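Local coordinates for Ets DNA-binding protein pokkuri (Drosophila melanogaster, PDB 1SV0) that represses transcription as an Ets-family DNA-binding protein, restraining photoreceptor development against RAS signalling, with its SAM domain captured here in complex with that of Mae, at residues E16-L19 with V20-F24; F24-E28 with F29-K33; K44-C47 with L48-R51. The protein carries 1 engineered substitution. One frame throughout, in Å; residues are numbered along the deposited sequence.

Contact 1 lies on helix 15-28, and contact 2 runs from its last turn into the loop that follows; they share F24, their centres about 11 Å apart. Contact 3 follows later in the chain, where helix 43-46 gives way to the turn before helix 51-57. Contact 3 lies on the opposite side of the chain's centre from both. It meets contact 1 through apolar packing, V18 CG1 to L46 CD2 at 4.0 Å and F21 CD2 to L46 CD2 at 4.3 Å, although the centres are about 14 Å apart. Contacts 2 and 3 do not touch, their nearest atoms being about 8 Å apart. Of the three, only contact 2 is touched by the Mae chain.

Contact 1: E16-L19 with V20-F24; sequences EDVL and VFLRF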
loop_
_atom_site.group_PDB
_atom_site.type_symbol
_atom_site.label_atom_id
_atom_site.label_comp_id
_atom_site.label_asym_id
_atom_site.label_seq_id
_atom_site.Cartn_x
_atom_site.Cartn_y
_atom_site.Cartn_z
ATOM N N GLU A 16 -21.578 2.901 -5.908
ATOM C CA GLU A 16 -21.439 1.633 -5.216
ATOM C C GLU A 16 -20.242 0.842 -5.733
ATOM O O GLU A 16 -19.636 0.088 -4.976
ATOM C CB GLU A 16 -22.717 0.798 -5.322
ATOM C CG GLU A 16 -22.647 -0.509 -4.509
ATOM C CD GLU A 16 -22.088 -0.313 -3.089
ATOM O OE1 GLU A 16 -22.674 0.482 -2.314
ATOM O OE2 GLU A 16 -21.065 -0.960 -2.746
ATOM N N ASP A 17 -19.897 1.011 -7.009
ATOM C CA ASP A 17 -18.731 0.318 -7.571
ATOM C C ASP A 17 -17.506 0.870 -6.848
ATOM O O ASP A 17 -16.598 0.126 -6.482
ATOM C CB ASP A 17 -18.554 0.594 -9.071
ATOM C CG ASP A 17 -19.626 -0.057 -9.935
ATOM O OD1 ASP A 17 -20.068 -1.178 -9.604
ATOM O OD2 ASP A 17 -20.007 0.551 -10.964
ATOM N N VAL A 18 -17.496 2.187 -6.654
ATOM C CA VAL A 18 -16.396 2.859 -5.978
ATOM C C VAL A 18 -16.221 2.320 -4.558
ATOM O O VAL A 18 -15.095 2.108 -4.106
ATOM C CB VAL A 18 -16.624 4.402 -5.935
ATOM C CG1 VAL A 18 -15.693 5.057 -4.923
ATOM C CG2 VAL A 18 -16.366 4.996 -7.317
ATOM N N LEU A 19 -17.323 2.079 -3.858
ATOM C CA LEU A 19 -17.220 1.574 -2.494
ATOM C C LEU A 19 -16.684 0.146 -2.464
ATOM O O LEU A 19 -15.907 -0.205 -1.581
ATOM C CB LEU A 19 -18.574 1.642 -1.785
ATOM C CG LEU A 19 -19.169 3.050 -1.623
ATOM C CD1 LEU A 19 -20.486 2.954 -0.861
ATOM C CD2 LEU A 19 -18.200 3.955 -0.883
ATOM N N VAL A 20 -17.122 -0.677 -3.415
ATOM C CA VAL A 20 -16.672 -2.067 -3.501
ATOM C C VAL A 20 -15.160 -2.074 -3.677
ATOM O O VAL A 20 -14.446 -2.797 -2.985
ATOM C CB VAL A 20 -17.334 -2.796 -4.692
ATOM C CG1 VAL A 20 -16.570 -4.072 -5.031
ATOM C CG2 VAL A 20 -18.783 -3.124 -4.348
ATOM N N PHE A 21 -14.683 -1.246 -4.601
ATOM C CA PHE A 21 -13.256 -1.124 -4.871
ATOM C C PHE A 21 -12.488 -0.763 -3.604
ATOM O O PHE A 21 -11.481 -1.392 -3.279
ATOM C CB PHE A 21 -12.998 -0.044 -5.917
ATOM C CG PHE A 21 -11.555 0.321 -6.048
ATOM C CD1 PHE A 21 -10.650 -0.578 -6.600
ATOM C CD2 PHE A 21 -11.090 1.560 -5.609
ATOM C CE1 PHE A 21 -9.297 -0.251 -6.709
ATOM C CE2 PHE A 21 -9.739 1.894 -5.714
ATOM C CZ PHE A 21 -8.843 0.989 -6.270
ATOM N N LEU A 22 -12.959 0.253 -2.887
ATOM C CA LEU A 22 -12.276 0.664 -1.666
ATOM C C LEU A 22 -12.287 -0.428 -0.591
ATOM O O LEU A 22 -11.259 -0.684 0.031
ATOM C CB LEU A 22 -12.890 1.959 -1.140
ATOM C CG LEU A 22 -12.657 3.112 -2.124
ATOM C CD1 LEU A 22 -13.547 4.308 -1.747
ATOM C CD2 LEU A 22 -11.179 3.495 -2.121
ATOM N N ARG A 23 -13.433 -1.085 -0.387
ATOM C CA ARG A 23 -13.522 -2.151 0.617
ATOM C C ARG A 23 -12.576 -3.290 0.263
ATOM O O ARG A 23 -11.907 -3.859 1.129
ATOM C CB ARG A 23 -14.954 -2.671 0.728
ATOM C CG ARG A 23 -15.945 -1.614 1.194
ATOM C CD ARG A 23 -17.177 -2.265 1.783
ATOM N NE ARG A 23 -17.840 -1.373 2.723
ATOM C CZ ARG A 23 -19.054 -0.867 2.547
ATOM N NH1 ARG A 23 -19.751 -1.169 1.460
ATOM N NH2 ARG A 23 -19.558 -0.043 3.459
ATOM N N PHE A 24 -12.531 -3.615 -1.020
ATOM C CA PHE A 24 -11.646 -4.653 -1.539
ATOM C C PHE A 24 -10.192 -4.238 -1.267
ATOM O O PHE A 24 -9.369 -5.059 -0.863
ATOM C CB PHE A 24 -11.884 -4.796 -3.049
ATOM C CG PHE A 24 -10.810 -5.560 -3.764
ATOM C CD1 PHE A 24 -10.874 -6.946 -3.866
ATOM C CD2 PHE A 24 -9.729 -4.892 -4.329
ATOM C CE1 PHE A 24 -9.864 -7.657 -4.510
ATOM C CE2 PHE A 24 -8.717 -5.591 -4.972
ATOM C CZ PHE A 24 -8.787 -6.977 -5.069
HETATM O O HOH W 1 -19.362 -2.155 -1.021
#
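Two torsions bring the E16 carboxylate to V20 and to a water shared with R23: CG stands anti to the backbone N, beside the carbonyl carbon (chi1 -176°), and a bend at chi2 (46°) turns the carboxylate across V20. Its OE2 ends 3.5 Å from V20 CG2, the two side chains crossing at about a right angle. R23 CG instead lies beside its own backbone N, anti to the carbonyl carbon (chi1 -63°); this lays CG over L19 O at 3.1 Å before the chain extends from CG to NE back toward the preceding turns.

The charged ends stop short of a salt bridge, E16 OE2 and R23 NH1 being 4.4 Å apart. A water joins them instead: it donates to E16 OE2 at 2.7 Å and accepts from R23 NH1 at 2.7 Å, lying in the guanidinium plane at its edge. R23 also makes a cation-pi contact with F36.

The backbone follows the regular i to i+4 pattern, with V20, F21, L22 and R23 N bonded to the carbonyls of E16, D17, V18 and L19; R23 N to L19 O, at 2.9 Å, is the shortest. On the buried side, V18 and L22 lie side by side and point the same way, V18 CG1 meeting L22 CD1 at 3.9 Å. L22 continues onto F39, while F21 reaches V68 and L72 of helix 62-77.

Helix 15-28 is therefore amphipathic here: the buried V18, F21 and L22 face the SAM-domain core, while opposite charges on its outer surface are coupled through solvent, an attraction probably softened by the intervening water.

Contact 2: F24-E28 with F29-K33; sequences FCVRE and FDLPK
V26 and L31, five residues apart, are tied by the backbone bond from L31 N to V26 O, 2.9 Å long, with the donor in the carbonyl plane on a lone pair. Two further backbone bonds surround it. F29 N reaches C25 O at 2.9 Å as an ordinary helical bond, whereas D30 N approaches R27 O at 3.1 Å from above the carbonyl plane, 70° out of it.

Apolar contacts follow the same fold-back. V26 CG2 lies 4.2 Å from L31 CB, and C25 CB lies 4.2 Å from F29 CD1. The F29 ring, with CG beside its own backbone N (chi1 -62°), also takes an oblique sulfur-aromatic contact, C25 SG being 5.4 Å from its centroid. Within the helix, E28 CG rests 3.3 Å above one face of the F24 ring, toward its rim.

Polar ends are engaged by the Mae chain: E28 OE2 forms a salt bridge with K47 of Mae, and D30 OD2 accepts from the backbone N of R16 of Mae. F29 also packs on L51 of Mae.

The positive phi of D30 (57°), with the L31-V26 (6→1) and D30-R27 (5→2) bonds, defines a Schellman motif, which ends helix 15-28 at the SAM-SAM interface.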
loop_
_atom_site.group_PDB
_atom_site.type_symbol
_atom_site.label_atom_id
_atom_site.label_comp_id
_atom_site.label_asym_id
_atom_site.label_seq_id
_atom_site.Cartn_x
_atom_site.Cartn_y
_atom_site.Cartn_z
ATOM N N PHE A 24 -12.531 -3.615 -1.020
ATOM C CA PHE A 24 -11.646 -4.653 -1.539
ATOM C C PHE A 24 -10.192 -4.238 -1.267
ATOM O O PHE A 24 -9.369 -5.059 -0.863
ATOM C CB PHE A 24 -11.884 -4.796 -3.049
ATOM C CG PHE A 24 -10.810 -5.560 -3.764
ATOM C CD1 PHE A 24 -10.874 -6.946 -3.866
ATOM C CD2 PHE A 24 -9.729 -4.892 -4.329
ATOM C CE1 PHE A 24 -9.864 -7.657 -4.510
ATOM C CE2 PHE A 24 -8.717 -5.591 -4.972
ATOM C CZ PHE A 24 -8.787 -6.977 -5.069
ATOM N N CYS A 25 -9.878 -2.960 -1.485
ATOM C CA CYS A 25 -8.517 -2.460 -1.245
ATOM C C CYS A 25 -8.121 -2.499 0.229
ATOM O O CYS A 25 -6.994 -2.843 0.560
ATOM C CB CYS A 25 -8.366 -1.029 -1.756
ATOM S SG CYS A 25 -8.275 -0.910 -3.556
ATOM N N VAL A 26 -9.047 -2.130 1.108
ATOM C CA VAL A 26 -8.786 -2.140 2.536
ATOM C C VAL A 26 -8.402 -3.557 2.972
ATOM O O VAL A 26 -7.472 -3.738 3.749
ATOM C CB VAL A 26 -10.020 -1.649 3.311
ATOM C CG1 VAL A 26 -10.000 -2.176 4.755
ATOM C CG2 VAL A 26 -10.030 -0.121 3.308
ATOM N N ARG A 27 -9.123 -4.554 2.463
ATOM C CA ARG A 27 -8.826 -5.948 2.780
ATOM C C ARG A 27 -7.524 -6.399 2.108
ATOM O O ARG A 27 -6.607 -6.890 2.768
ATOM C CB ARG A 27 -9.975 -6.869 2.325
ATOM C CG ARG A 27 -9.687 -8.359 2.571
ATOM C CD ARG A 27 -10.829 -9.273 2.125
ATOM N NE ARG A 27 -11.087 -9.177 0.690
ATOM C CZ ARG A 27 -12.096 -8.497 0.154
ATOM N NH1 ARG A 27 -12.961 -7.847 0.923
ATOM N NH2 ARG A 27 -12.236 -8.466 -1.162
ATOM N N GLU A 28 -7.434 -6.216 0.794
ATOM C CA GLU A 28 -6.254 -6.646 0.045
ATOM C C GLU A 28 -4.924 -6.084 0.519
ATOM O O GLU A 28 -3.901 -6.759 0.448
ATOM C CB GLU A 28 -6.423 -6.324 -1.443
ATOM C CG GLU A 28 -7.239 -7.362 -2.186
ATOM C CD GLU A 28 -6.423 -8.584 -2.566
ATOM O OE1 GLU A 28 -7.027 -9.663 -2.744
ATOM O OE2 GLU A 28 -5.185 -8.464 -2.702
ATOM N N PHE A 29 -4.941 -4.846 0.993
ATOM C CA PHE A 29 -3.721 -4.203 1.447
ATOM C C PHE A 29 -3.618 -4.107 2.969
ATOM O O PHE A 29 -2.655 -3.567 3.484
ATOM C CB PHE A 29 -3.621 -2.819 0.802
ATOM C CG PHE A 29 -3.530 -2.866 -0.694
ATOM C CD1 PHE A 29 -4.361 -2.083 -1.483
ATOM C CD2 PHE A 29 -2.617 -3.714 -1.319
ATOM C CE1 PHE A 29 -4.286 -2.139 -2.865
ATOM C CE2 PHE A 29 -2.535 -3.776 -2.704
ATOM C CZ PHE A 29 -3.373 -2.989 -3.481
ATOM N N ASP A 30 -4.612 -4.641 3.676
ATOM C CA ASP A 30 -4.622 -4.626 5.142
ATOM C C ASP A 30 -4.517 -3.186 5.652
ATOM O O ASP A 30 -3.691 -2.874 6.517
ATOM C CB ASP A 30 -3.452 -5.462 5.688
ATOM C CG ASP A 30 -3.686 -5.958 7.118
ATOM O OD1 ASP A 30 -4.659 -5.516 7.761
ATOM O OD2 ASP A 30 -2.887 -6.795 7.603
ATOM N N LEU A 31 -5.356 -2.313 5.105
ATOM C CA LEU A 31 -5.372 -0.905 5.499
ATOM C C LEU A 31 -6.240 -0.679 6.735
ATOM O O LEU A 31 -7.103 -1.490 7.057
ATOM C CB LEU A 31 -5.916 -0.055 4.356
ATOM C CG LEU A 31 -5.237 -0.227 2.996
ATOM C CD1 LEU A 31 -5.926 0.685 1.995
ATOM C CD2 LEU A 31 -3.747 0.094 3.094
ATOM N N PRO A 32 -6.021 0.434 7.450
ATOM C CA PRO A 32 -6.852 0.664 8.634
ATOM C C PRO A 32 -8.252 1.082 8.180
ATOM O O PRO A 32 -8.448 1.440 7.020
ATOM C CB PRO A 32 -6.103 1.776 9.363
ATOM C CG PRO A 32 -5.559 2.591 8.224
ATOM C CD PRO A 32 -5.056 1.531 7.253
ATOM N N LYS A 33 -9.218 1.021 9.088
ATOM C CA LYS A 33 -10.593 1.387 8.765
ATOM C C LYS A 33 -10.630 2.661 7.939
ATOM O O LYS A 33 -10.032 3.668 8.304
ATOM C CB LYS A 33 -11.398 1.572 10.053
ATOM C CG LYS A 33 -11.369 0.349 10.969
ATOM C CD LYS A 33 -12.245 0.537 12.203
ATOM C CE LYS A 33 -12.203 -0.695 13.102
ATOM N NZ LYS A 33 -13.020 -0.514 14.339
#

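Contact 3: K44-C47 with L48-R51; sequences KRLC and LLTR. Engineered in segment 44-47: R45 (natural residue Ala).
R45 and L46 present flat peptide carbonyls to the chain that turns back over them, and in both cases the donor sits above the carbonyl plane and off the lone pairs. L48 N bonds to R45 O at 2.9 Å from 66° out of plane, and L49 N bonds to L46 O at 3.2 Å from 60° out. The second closes the type I beta turn from L46 to L49, leading out of helix 43-46 of the SAM domain; the first is an i to i+3 bond one residue earlier. R45 O is also approached by L49 N at 3.4 Å, a weak and strongly bent bond, so this one acceptor serves two donors. R45 itself is an engineered residue; its backbone N is bonded to N42 OD1.

The turn separates the side chains by environment. L48 is exposed, whereas L46 and L49 are buried and both pack on F54 of helix 51-57; C47 leans on L69 and I73 of helix 62-77. T50 is the N-cap of helix 51-57, its OG1 bonded to D53 N. L46 and L49 cross obliquely; with L46 CG anti to its backbone N (chi1 -178°) and L49 CG beside its own, their CD1 methyls meet at 4.2 Å.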
loop_
_atom_site.group_PDB
_atom_site.type_symbol
_atom_site.label_atom_id
_atom_site.label_comp_id
_atom_site.label_asym_id
_atom_site.label_seq_id
_atom_site.Cartn_x
_atom_site.Cartn_y
_atom_site.Cartn_z
ATOM N N LYS A 44 -15.995 8.595 -12.048
ATOM C CA LYS A 44 -15.493 9.776 -12.739
ATOM C C LYS A 44 -14.744 10.701 -11.792
ATOM O O LYS A 44 -13.630 11.130 -12.083
ATOM C CB LYS A 44 -16.654 10.536 -13.387
ATOM C CG LYS A 44 -16.238 11.678 -14.307
ATOM C CD LYS A 44 -17.458 12.237 -15.043
ATOM C CE LYS A 44 -17.069 13.252 -16.108
ATOM N NZ LYS A 44 -18.241 13.639 -16.963
ATOM N N ARG A 45 -15.353 11.004 -10.650
ATOM C CA ARG A 45 -14.726 11.900 -9.690
ATOM C C ARG A 45 -13.604 11.221 -8.905
ATOM O O ARG A 45 -12.583 11.848 -8.612
ATOM C CB ARG A 45 -15.773 12.462 -8.722
ATOM C CG ARG A 45 -15.255 13.595 -7.863
ATOM C CD ARG A 45 -16.208 13.911 -6.718
ATOM N NE ARG A 45 -15.556 14.735 -5.703
ATOM C CZ ARG A 45 -16.004 14.888 -4.461
ATOM N NH1 ARG A 45 -17.116 14.274 -4.072
ATOM N NH2 ARG A 45 -15.337 15.650 -3.606
ATOM N N LEU A 46 -13.782 9.947 -8.561
ATOM C CA LEU A 46 -12.739 9.239 -7.822
ATOM C C LEU A 46 -11.446 9.345 -8.619
ATOM O O LEU A 46 -10.383 9.636 -8.071
ATOM C CB LEU A 46 -13.081 7.751 -7.643
ATOM C CG LEU A 46 -12.047 6.936 -6.840
ATOM C CD1 LEU A 46 -12.113 7.345 -5.376
ATOM C CD2 LEU A 46 -12.312 5.444 -6.976
ATOM N N CYS A 47 -11.552 9.125 -9.925
ATOM C CA CYS A 47 -10.388 9.159 -10.796
ATOM C C CYS A 47 -9.766 10.538 -10.987
ATOM O O CYS A 47 -8.687 10.650 -11.554
ATOM C CB CYS A 47 -10.739 8.547 -12.156
ATOM S SG CYS A 47 -11.073 6.775 -12.079
ATOM N N LEU A 48 -10.443 11.578 -10.513
ATOM C CA LEU A 48 -9.926 12.935 -10.640
ATOM C C LEU A 48 -9.216 13.390 -9.373
ATOM O O LEU A 48 -8.567 14.435 -9.362
ATOM C CB LEU A 48 -11.055 13.913 -11.000
ATOM C CG LEU A 48 -11.307 14.091 -12.506
ATOM C CD1 LEU A 48 -11.440 12.738 -13.164
ATOM C CD2 LEU A 48 -12.559 14.930 -12.743
ATOM N N LEU A 49 -9.331 12.606 -8.304
ATOM C CA LEU A 49 -8.667 12.961 -7.054
ATOM C C LEU A 49 -7.160 12.933 -7.253
ATOM O O LEU A 49 -6.624 11.993 -7.835
ATOM C CB LEU A 49 -9.043 11.988 -5.932
ATOM C CG LEU A 49 -10.485 12.025 -5.421
ATOM C CD1 LEU A 49 -10.625 11.074 -4.236
ATOM C CD2 LEU A 49 -10.853 13.450 -5.012
ATOM N N THR A 50 -6.489 13.975 -6.777
ATOM C CA THR A 50 -5.041 14.077 -6.878
ATOM C C THR A 50 -4.451 13.188 -5.803
ATOM O O THR A 50 -5.162 12.751 -4.897
ATOM C CB THR A 50 -4.554 15.513 -6.609
ATOM O OG1 THR A 50 -4.808 15.852 -5.241
ATOM C CG2 THR A 50 -5.283 16.500 -7.507
ATOM N N ARG A 51 -3.154 12.930 -5.886
ATOM C CA ARG A 51 -2.513 12.086 -4.891
ATOM C C ARG A 51 -2.689 12.701 -3.506
ATOM O O ARG A 51 -2.893 11.988 -2.526
ATOM C CB ARG A 51 -1.025 11.923 -5.201
ATOM C CG ARG A 51 -0.323 10.902 -4.317
ATOM C CD ARG A 51 1.177 10.921 -4.558
ATOM N NE ARG A 51 1.488 10.939 -5.984
ATOM C CZ ARG A 51 1.125 9.994 -6.846
ATOM N NH1 ARG A 51 0.431 8.941 -6.430
ATOM N NH2 ARG A 51 1.449 10.104 -8.127
#